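Local coordinates for biotin protein ligase-like protein of unknown function (Silicibacter sp., PDB 3BFM) that is of unknown function but, as a member of the biotin/lipoate protein ligase family, may bind or transfer a cofactor of the biotin or lipoate kind, at residues Ala27-Glu32 with Asp121-Val125; Met65-Pro69 with Leu228-Leu232. All blocks are in the same frame, centred on the assembly; numbering follows the deposited sequence. Where two conformers were deposited one is given.

Contact 1: residues Ala27-Glu32 with Asp121-Val125; sequences ACQKAE and DWLVV
The indole of Trp122 lies against the last turn of helix 23-32, with one face turned to the helix. The methyl group of Ala31 sits on this face as a CH-pi contact: its CB is 3.7 Å from the centroid of the five-membered ring and 21° off the ring normal, closest to the pyrrole half. Glu32 N and Cys28 O lie over the same face, toward its rim; since these two are bonded to each other in the helix, the indole covers a backbone pair that is already satisfied. Glu32 bends at chi2 (55°) and brings OE1 to 3.0 Å from Trp122 NE1. The N-H...O angle is 166°; the oxygen lies in the indole plane, while the nitrogen comes to it from above the carboxylate plane. A water spans Glu32 OE1 and Asp121 OD2, donating to both.

At the far end of the ring, Cys28 SG stands obliquely to the six-membered ring, 4.0 Å from Trp122 CZ3, and also touches Val124 CB at 3.9 Å. Deeper in, Val124 CG1 meets Ala27 CB at 3.8 Å, and both residues rest on Ala52 and Val54 of strand 48-55. The axis of segment 27-32 runs nearly antiparallel to that of strand 123-125, 8.6 Å away at closest approach. Chemically the interface is graded, from alkyl packing against the sheet to a bonded, hydrated carboxylate at its outer end, where the hydrogen bond from the indole N-H helps fix the turn of the ring and the bridging water probably eases the repulsion between two acids.

Contact 2: residues Met65-Pro69 with Leu228-Leu232; sequences MAMLP and LTTVL
Leu228, first in the short 3-10 turn 228-231, packs its side chain against 65-69. Its CG lies anti to the backbone N (chi1 -170°), which carries the branch point toward Met65, and from there the two methyls part: Leu228 CD2 meets Pro69 CD tip to tip at 3.8 Å and lies 3.9 Å from Met65 CB, whereas Leu228 CD1 touches Leu68 CD2 at 4.1 Å. Trp93 also packs on Leu228.

Thr229 offers its methyl rather than its hydroxyl. Thr229 CG2 comes to 3.6 Å from CG of Met65, the two side chains crossing at about a right angle. Leu61 of helix 61-64 packs on Thr229 as well.

Val231 comes back toward helix 67-82, its CG2 3.9 Å from Leu68 CD2. Ile109 of strand 102-111 touches both of these side chains and Met65, so the sheet lies beneath this part of the contact. Leu232 lays its CD2 branch 3.7 Å from SE of Met65, here modelled as selenomethionine.

Met65 is met by all four of these contacting residues, most loosely by Val231, whose CG2 stays 4.3 Å from Met65 CE. The Met65 chain bends at chi2 (-49°) and again at chi3 (-64°), bringing Met65 CE to 3.4 Å from Leu228 O. That oxygen already accepts the backbone N-H of Val231, so the methyl packs beside a satisfied acceptor. No hydrogen bond crosses between these two segments: here the C-terminal turn, with two backbone hydrogen bonds of its own, meets the ligase-like part through shape and apolar burial.

Contact 1 and contact 2 have centres about 14 Å apart and touch directly, Leu123 CD2 lying 3.8 Å from Met67 CB. Strand 123-130 joins them: Val124 faces helix 23-32, whereas Leu123 and Val125 turn to helix 67-82, so the two helices pack on opposite faces of the mixed sheet. Strand 102-111 serves both, through Ala110 in contact 1 and Ile109 in contact 2. Along the chain the segments alternate, 27-32, 65-69, 121-125, then 228-232. Contact 1 lies wholly within the biotin/lipoate ligase family region; contact 2 ties the C-terminal DUF4444 region back onto it, so the C-terminal region packs against a helix that lies on the main sheet.

Contact 1: residues Ala27-Glu32 with Asp121-Val125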
ATOM      1  N   ALA A  27     -17.040   3.019  -3.177  1.00 16.85           N
ATOM      2  CA  ALA A  27     -15.882   2.125  -3.207  1.00 15.32           C
ATOM      3  C   ALA A  27     -16.189   0.831  -3.964  1.00 16.84           C
ATOM      4  O   ALA A  27     -15.349   0.348  -4.730  1.00 18.11           O
ATOM      5  CB  ALA A  27     -15.431   1.813  -1.800  1.00 15.45           C
ATOM      6  N   CYS A  28     -17.363   0.254  -3.741  1.00 17.10           N
ATOM      7  CA  CYS A  28     -17.790  -0.944  -4.461  1.00 19.10           C
ATOM      8  C   CYS A  28     -17.952  -0.697  -5.940  1.00 20.79           C
ATOM      9  O   CYS A  28     -17.546  -1.512  -6.775  1.00 20.64           O
ATOM     10  CB  CYS A  28     -19.121  -1.463  -3.913  1.00 20.12           C
ATOM     11  SG  CYS A  28     -19.021  -2.218  -2.292  1.00 20.63           S
ATOM     12  N   GLN A  29     -18.505   0.454  -6.285  1.00 21.50           N
ATOM     13  CA  GLN A  29     -18.679   0.839  -7.688  0.50 22.25           C
ATOM     14  C   GLN A  29     -17.323   0.984  -8.355  1.00 23.00           C
ATOM     15  O   GLN A  29     -17.081   0.436  -9.425  1.00 24.14           O
ATOM     16  CB  GLN A  29     -19.463   2.154  -7.797  0.50 22.84           C
ATOM     17  CG  GLN A  29     -19.857   2.524  -9.213  0.50 25.24           C
ATOM     18  N   LYS A  30     -16.421   1.712  -7.704  1.00 22.62           N
ATOM     19  CA  LYS A  30     -15.083   1.886  -8.253  1.00 22.95           C
ATOM     20  C   LYS A  30     -14.317   0.553  -8.363  1.00 24.37           C
ATOM     21  O   LYS A  30     -13.601   0.299  -9.343  1.00 22.98           O
ATOM     22  CB  LYS A  30     -14.309   2.919  -7.458  1.00 24.70           C
ATOM     23  CG  LYS A  30     -14.835   4.328  -7.679  1.00 25.83           C
ATOM     24  CD  LYS A  30     -13.909   5.389  -7.167  1.00 31.19           C
ATOM     25  CE  LYS A  30     -14.315   6.764  -7.708  1.00 42.57           C
ATOM     26  NZ  LYS A  30     -13.114   7.593  -8.021  1.00 50.98           N
ATOM     27  N   ALA A  31     -14.522  -0.326  -7.384  1.00 19.36           N
ATOM     28  CA  ALA A  31     -13.828  -1.601  -7.373  1.00 22.37           C
ATOM     29  C   ALA A  31     -14.283  -2.407  -8.608  1.00 23.39           C
ATOM     30  O   ALA A  31     -13.481  -2.975  -9.348  1.00 22.11           O
ATOM     31  CB  ALA A  31     -14.137  -2.338  -6.072  1.00 20.18           C
ATOM     32  N   GLU A  32     -15.575  -2.415  -8.857  1.00 24.95           N
ATOM     33  CA  GLU A  32     -16.100  -3.156 -10.024  1.00 30.08           C
ATOM     34  C   GLU A  32     -15.616  -2.562 -11.363  1.00 30.86           C
ATOM     35  O   GLU A  32     -15.418  -3.298 -12.332  1.00 33.89           O
ATOM     36  CB  GLU A  32     -17.624  -3.252  -9.954  1.00 31.35           C
ATOM     37  CG  GLU A  32     -18.245  -4.164 -11.031  1.00 42.94           C
ATOM     38  CD  GLU A  32     -17.683  -5.600 -11.055  1.00 46.50           C
ATOM     39  OE1 GLU A  32     -17.556  -6.217  -9.977  1.00 44.45           O
ATOM     40  OE2 GLU A  32     -17.372  -6.105 -12.165  1.00 44.40           O
ATOM     41  N   ASP A 121     -12.274 -10.655  -7.132  1.00 20.99           N
ATOM     42  CA  ASP A 121     -11.484  -9.621  -7.810  1.00 22.17           C
ATOM     43  C   ASP A 121     -11.298  -8.453  -6.873  1.00 22.99           C
ATOM     44  O   ASP A 121     -10.393  -7.657  -7.046  1.00 25.14           O
ATOM     45  CB  ASP A 121     -12.198  -9.119  -9.050  1.00 22.91           C
ATOM     46  CG  ASP A 121     -12.335 -10.181 -10.152  1.00 31.80           C
ATOM     47  OD1 ASP A 121     -11.574 -11.169 -10.168  1.00 35.96           O
ATOM     48  OD2 ASP A 121     -13.225  -9.998 -11.012  1.00 43.50           O
ATOM     49  N   TRP A 122     -12.217  -8.316  -5.919  1.00 19.52           N
ATOM     50  CA  TRP A 122     -12.168  -7.206  -4.962  1.00 19.02           C
ATOM     51  C   TRP A 122     -12.998  -7.492  -3.748  1.00 18.29           C
ATOM     52  O   TRP A 122     -13.937  -8.275  -3.786  1.00 17.73           O
ATOM     53  CB  TRP A 122     -12.605  -5.886  -5.590  1.00 19.00           C
ATOM     54  CG  TRP A 122     -13.976  -5.887  -6.150  1.00 17.25           C
ATOM     55  CD1 TRP A 122     -14.319  -6.068  -7.476  1.00 17.71           C
ATOM     56  CD2 TRP A 122     -15.216  -5.650  -5.453  1.00 20.42           C
ATOM     57  NE1 TRP A 122     -15.659  -5.987  -7.624  1.00 21.02           N
ATOM     58  CE2 TRP A 122     -16.244  -5.732  -6.411  1.00 20.04           C
ATOM     59  CE3 TRP A 122     -15.559  -5.416  -4.117  1.00 17.63           C
ATOM     60  CZ2 TRP A 122     -17.571  -5.572  -6.080  1.00 22.09           C
ATOM     61  CZ3 TRP A 122     -16.888  -5.239  -3.793  1.00 18.66           C
ATOM     62  CH2 TRP A 122     -17.879  -5.331  -4.773  1.00 21.68           C
ATOM     63  N   LEU A 123     -12.666  -6.771  -2.675  1.00 19.85           N
ATOM     64  CA  LEU A 123     -13.418  -6.771  -1.459  1.00 18.66           C
ATOM     65  C   LEU A 123     -13.400  -5.347  -0.896  1.00 16.90           C
ATOM     66  O   LEU A 123     -12.403  -4.660  -1.012  1.00 16.48           O
ATOM     67  CB  LEU A 123     -12.759  -7.744  -0.498  1.00 23.25           C
ATOM     68  CG  LEU A 123     -13.540  -8.171   0.727  1.00 30.33           C
ATOM     69  CD1 LEU A 123     -13.346  -9.675   1.023  1.00 33.76           C
ATOM     70  CD2 LEU A 123     -13.158  -7.304   1.938  1.00 38.11           C
ATOM     71  N   VAL A 124     -14.507  -4.911  -0.326  1.00 17.38           N
ATOM     72  CA  VAL A 124     -14.585  -3.577   0.297  1.00 14.97           C
ATOM     73  C   VAL A 124     -15.076  -3.724   1.713  1.00 15.76           C
ATOM     74  O   VAL A 124     -16.030  -4.465   1.958  1.00 18.44           O
ATOM     75  CB  VAL A 124     -15.567  -2.645  -0.470  1.00 16.44           C
ATOM     76  CG1 VAL A 124     -15.872  -1.365   0.310  1.00 17.70           C
ATOM     77  CG2 VAL A 124     -15.018  -2.336  -1.876  1.00 13.02           C
ATOM     78  N   VAL A 125     -14.402  -3.045   2.639  1.00 17.17           N
ATOM     79  CA  VAL A 125     -14.874  -2.930   4.024  1.00 15.16           C
ATOM     80  C   VAL A 125     -15.262  -1.505   4.317  1.00 15.80           C
ATOM     81  O   VAL A 125     -14.479  -0.588   4.099  1.00 15.34           O
ATOM     82  CB  VAL A 125     -13.800  -3.407   5.026  1.00 14.45           C
ATOM     83  CG1 VAL A 125     -14.256  -3.139   6.455  1.00 17.16           C
ATOM     84  CG2 VAL A 125     -13.536  -4.847   4.784  1.00 18.88           C
TER
HETATM   85  O   HOH W   1     -15.428  -8.627 -10.646  1.00 55.96           O

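Contact 2: residues Met65-Pro69 with Leu228-Leu232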
HETATM    1  N   MSE A  65     -12.959 -13.253   3.923  1.00 19.73           N
HETATM    2  CA  MSE A  65     -13.875 -12.732   4.945  1.00 17.54           C
HETATM    3  C   MSE A  65     -13.171 -12.260   6.234  1.00 17.44           C
HETATM    4  O   MSE A  65     -13.742 -11.435   6.947  1.00 16.49           O
HETATM    5  CB  MSE A  65     -14.920 -13.782   5.305  1.00 18.77           C
HETATM    6  CG  MSE A  65     -15.823 -14.212   4.191  1.00 19.87           C
HETATM    7 SE   MSE A  65     -16.619 -12.662   3.191  0.75 19.08          SE
HETATM    8  CE  MSE A  65     -17.606 -11.904   4.528  1.00 14.49           C
ATOM      9  N   ALA A  66     -11.972 -12.777   6.529  1.00 16.75           N
ATOM     10  CA  ALA A  66     -11.161 -12.319   7.670  1.00 18.04           C
ATOM     11  C   ALA A  66     -10.897 -10.812   7.620  1.00 15.00           C
ATOM     12  O   ALA A  66     -10.496 -10.197   8.624  1.00 16.29           O
ATOM     13  CB  ALA A  66      -9.853 -13.099   7.735  1.00 17.13           C
HETATM   14  N   MSE A  67     -11.107 -10.193   6.462  1.00 18.53           N
HETATM   15  CA  MSE A  67     -10.890  -8.754   6.387  1.00 19.41           C
HETATM   16  C   MSE A  67     -11.859  -7.992   7.314  1.00 17.86           C
HETATM   17  O   MSE A  67     -11.541  -6.890   7.800  1.00 18.52           O
HETATM   18  CB  MSE A  67     -11.031  -8.241   4.934  1.00 20.97           C
HETATM   19  CG  MSE A  67      -9.927  -8.770   3.975  1.00 16.33           C
HETATM   20 SE   MSE A  67      -8.157  -8.166   4.499  0.75 21.29          SE
HETATM   21  CE  MSE A  67      -7.667  -9.912   5.465  1.00 20.72           C
ATOM     22  N   LEU A  68     -13.061  -8.542   7.528  1.00 15.62           N
ATOM     23  CA  LEU A  68     -14.004  -7.903   8.478  1.00 15.46           C
ATOM     24  C   LEU A  68     -13.452  -7.850   9.921  1.00 17.65           C
ATOM     25  O   LEU A  68     -13.276  -6.743  10.481  1.00 19.13           O
ATOM     26  CB  LEU A  68     -15.393  -8.551   8.421  1.00 14.52           C
ATOM     27  CG  LEU A  68     -16.461  -7.973   9.337  1.00 18.77           C
ATOM     28  CD1 LEU A  68     -16.641  -6.486   9.005  1.00 19.69           C
ATOM     29  CD2 LEU A  68     -17.781  -8.704   9.173  1.00 19.66           C
ATOM     30  N   PRO A  69     -13.164  -9.026  10.545  1.00 16.51           N
ATOM     31  CA  PRO A  69     -12.516  -8.957  11.869  1.00 17.53           C
ATOM     32  C   PRO A  69     -11.213  -8.173  11.934  1.00 17.76           C
ATOM     33  O   PRO A  69     -10.980  -7.421  12.893  1.00 18.49           O
ATOM     34  CB  PRO A  69     -12.316 -10.426  12.250  1.00 19.78           C
ATOM     35  CG  PRO A  69     -12.751 -11.219  11.102  1.00 17.69           C
ATOM     36  CD  PRO A  69     -13.551 -10.413  10.197  1.00 15.70           C
ATOM     37  N   LEU A 228     -19.014 -16.739   7.754  1.00 19.74           N
ATOM     38  CA  LEU A 228     -18.995 -15.286   7.776  1.00 20.35           C
ATOM     39  C   LEU A 228     -19.448 -14.686   6.428  1.00 23.14           C
ATOM     40  O   LEU A 228     -19.950 -13.553   6.388  1.00 22.60           O
ATOM     41  CB  LEU A 228     -17.617 -14.787   8.182  1.00 22.62           C
ATOM     42  CG  LEU A 228     -17.507 -13.284   8.468  1.00 19.45           C
ATOM     43  CD1 LEU A 228     -18.533 -12.774   9.465  1.00 18.84           C
ATOM     44  CD2 LEU A 228     -16.073 -12.985   8.919  1.00 19.07           C
ATOM     45  N   THR A 229     -19.359 -15.475   5.348  1.00 21.83           N
ATOM     46  CA  THR A 229     -19.936 -15.096   4.044  1.00 20.05           C
ATOM     47  C   THR A 229     -21.420 -14.688   4.097  1.00 21.80           C
ATOM     48  O   THR A 229     -21.870 -13.872   3.260  1.00 21.49           O
ATOM     49  CB  THR A 229     -19.700 -16.183   2.967  1.00 21.52           C
ATOM     50  OG1 THR A 229     -20.156 -17.440   3.458  1.00 21.48           O
ATOM     51  CG2 THR A 229     -18.240 -16.345   2.664  1.00 20.77           C
ATOM     52  N   THR A 230     -22.159 -15.163   5.106  1.00 23.68           N
ATOM     53  CA  THR A 230     -23.544 -14.790   5.295  1.00 23.55           C
ATOM     54  C   THR A 230     -23.781 -13.293   5.568  1.00 22.51           C
ATOM     55  O   THR A 230     -24.890 -12.817   5.374  1.00 21.03           O
ATOM     56  CB  THR A 230     -24.252 -15.633   6.402  1.00 23.94           C
ATOM     57  OG1 THR A 230     -23.708 -15.304   7.676  1.00 22.10           O
ATOM     58  CG2 THR A 230     -24.099 -17.125   6.115  1.00 26.47           C
ATOM     59  N   VAL A 231     -22.757 -12.554   5.995  1.00 21.31           N
ATOM     60  CA  VAL A 231     -22.918 -11.124   6.307  1.00 20.01           C
ATOM     61  C   VAL A 231     -22.549 -10.235   5.122  1.00 19.39           C
ATOM     62  O   VAL A 231     -22.653  -9.030   5.209  1.00 19.18           O
ATOM     63  CB  VAL A 231     -22.109 -10.713   7.577  1.00 22.84           C
ATOM     64  CG1 VAL A 231     -22.322 -11.741   8.723  1.00 24.27           C
ATOM     65  CG2 VAL A 231     -20.648 -10.607   7.270  1.00 19.98           C
ATOM     66  N   LEU A 232     -22.124 -10.830   4.015  1.00 18.65           N
ATOM     67  CA  LEU A 232     -21.863 -10.077   2.799  1.00 19.11           C
ATOM     68  C   LEU A 232     -23.068  -9.278   2.365  1.00 20.96           C
ATOM     69  O   LEU A 232     -24.191  -9.790   2.302  1.00 23.49           O
ATOM     70  CB  LEU A 232     -21.406 -10.992   1.664  1.00 20.13           C
ATOM     71  CG  LEU A 232     -19.976 -11.494   1.682  1.00 19.74           C
ATOM     72  CD1 LEU A 232     -19.832 -12.581   0.632  1.00 18.76           C
ATOM     73  CD2 LEU A 232     -18.950 -10.380   1.412  1.00 17.81           C
TER